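PDB 2OPT: ActII protein from Streptomyces coelicolor, which is a TetR-like transcriptional repressor that probably binds regulatory DNA and binds actinorhodin and its biosynthetic precursor (S)-DNPA. Local coordinates for residues 41-44 with 45-49. Residues are numbered along the deposited sequence; the frame is centred on the assembly and turned at random.
Sequences ASLY and AHVGN
Ala45 N donates to Ala41 O at 2.8 Å in a nearly straight i to i+4 bond. One residue on, this pattern falters: His46 N is only weakly bonded, to Ser42 O at 3.5 Å and, bent, to Leu43 O. Ser42 O is gripped more firmly by the His46 ring, whose ND1 donates to it at 2.9 Å with an N-H...O angle of 161°, the oxygen lying at the ring edge, 4° out of plane. With an alanine in place of His46, Ser42 O is likely to lose its stronger bond, keeping the weak one from the amide, and the packing on Ile11 and Leu6 would probably go with the ring. Helix 40-47 closes the predicted helix-turn-helix of this TetR-type domain, where it would be the recognition helix. Val47 N bonds Leu43 O at 3.0 Å, while Val47 CG2 meets Leu43 CD1 at 3.9 Å; both buried side chains pack inward on Met29 of helix 29-36 and Ile11 of helix 8-22. Gly48 leaves the helix with positive phi, its N still bonded to Tyr44 O at 3.1 Å. Its CA lies over one face of the Tyr44 ring, 4.0 Å from the centroid, a CH-pi contact; Tyr44 CG, anti to its own backbone N (chi1 -177°), brings the ring over Gly48. Asn49 N bonds Glu52 OE1, while the Asn49 side chain caps a backbone N at the start of helix 50-61.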
loop_
_atom_site.group_PDB
_atom_site.type_symbol
_atom_site.label_atom_id
_atom_site.label_comp_id
_atom_site.label_asym_id
_atom_site.label_seq_id
_atom_site.Cartn_x
_atom_site.Cartn_y
_atom_site.Cartn_z
ATOM N N ALA A 41 -16.114 29.068 -16.176
ATOM C CA ALA A 41 -14.868 29.740 -16.564
ATOM C C ALA A 41 -14.075 30.132 -15.325
ATOM O O ALA A 41 -12.924 29.813 -15.229
ATOM C CB ALA A 41 -15.118 30.979 -17.468
ATOM N N SER A 42 -14.722 30.808 -14.386
ATOM C CA SER A 42 -14.075 31.291 -13.171
ATOM C C SER A 42 -13.614 30.135 -12.255
ATOM O O SER A 42 -12.593 30.262 -11.576
ATOM C CB SER A 42 -14.995 32.274 -12.448
ATOM O OG SER A 42 -16.176 31.594 -12.098
ATOM N N LEU A 43 -14.316 28.997 -12.289
ATOM C CA LEU A 43 -13.861 27.789 -11.589
ATOM C C LEU A 43 -12.601 27.253 -12.253
ATOM O O LEU A 43 -11.594 26.983 -11.603
ATOM C CB LEU A 43 -14.955 26.708 -11.586
ATOM C CG LEU A 43 -14.636 25.372 -10.933
ATOM C CD1 LEU A 43 -14.337 25.551 -9.472
ATOM C CD2 LEU A 43 -15.783 24.389 -11.098
ATOM N N TYR A 44 -12.630 27.128 -13.562
ATOM C CA TYR A 44 -11.471 26.596 -14.222
ATOM C C TYR A 44 -10.232 27.548 -14.184
ATOM O O TYR A 44 -9.098 27.080 -14.050
ATOM C CB TYR A 44 -11.789 26.203 -15.665
ATOM C CG TYR A 44 -10.591 25.592 -16.319
ATOM C CD1 TYR A 44 -9.568 26.405 -16.803
ATOM C CD2 TYR A 44 -10.450 24.193 -16.443
ATOM C CE1 TYR A 44 -8.431 25.869 -17.428
ATOM C CE2 TYR A 44 -9.296 23.640 -17.065
ATOM C CZ TYR A 44 -8.293 24.503 -17.530
ATOM O OH TYR A 44 -7.129 24.057 -18.144
ATOM N N ALA A 45 -10.433 28.861 -14.327
ATOM C CA ALA A 45 -9.328 29.835 -14.127
ATOM C C ALA A 45 -8.568 29.583 -12.803
ATOM O O ALA A 45 -7.349 29.724 -12.741
ATOM C CB ALA A 45 -9.866 31.237 -14.138
ATOM N N HIS A 46 -9.301 29.183 -11.762
ATOM C CA HIS A 46 -8.775 29.054 -10.400
ATOM C C HIS A 46 -8.205 27.710 -10.042
ATOM O O HIS A 46 -7.221 27.640 -9.255
ATOM C CB HIS A 46 -9.845 29.391 -9.348
ATOM C CG HIS A 46 -9.955 30.853 -9.054
ATOM N ND1 HIS A 46 -10.894 31.665 -9.653
ATOM C CD2 HIS A 46 -9.191 31.661 -8.292
ATOM C CE1 HIS A 46 -10.701 32.914 -9.268
ATOM N NE2 HIS A 46 -9.682 32.933 -8.434
ATOM N N VAL A 47 -8.817 26.630 -10.529
ATOM C CA VAL A 47 -8.362 25.323 -10.051
ATOM C C VAL A 47 -8.091 24.308 -11.104
ATOM O O VAL A 47 -7.616 23.213 -10.731
ATOM C CB VAL A 47 -9.242 24.642 -8.964
ATOM C CG1 VAL A 47 -9.355 25.520 -7.686
ATOM C CG2 VAL A 47 -10.606 24.259 -9.505
ATOM N N GLY A 48 -8.323 24.637 -12.380
ATOM C CA GLY A 48 -8.003 23.700 -13.472
ATOM C C GLY A 48 -9.044 22.599 -13.582
ATOM O O GLY A 48 -10.189 22.801 -13.189
ATOM N N ASN A 49 -8.644 21.439 -14.115
ATOM C CA ASN A 49 -9.519 20.273 -14.287
ATOM C C ASN A 49 -9.707 19.480 -13.005
ATOM O O ASN A 49 -9.242 19.888 -11.930
ATOM C CB ASN A 49 -8.991 19.381 -15.419
ATOM C CG ASN A 49 -7.649 18.791 -15.111
ATOM O OD1 ASN A 49 -7.353 18.449 -13.977
ATOM N ND2 ASN A 49 -6.815 18.675 -16.122
#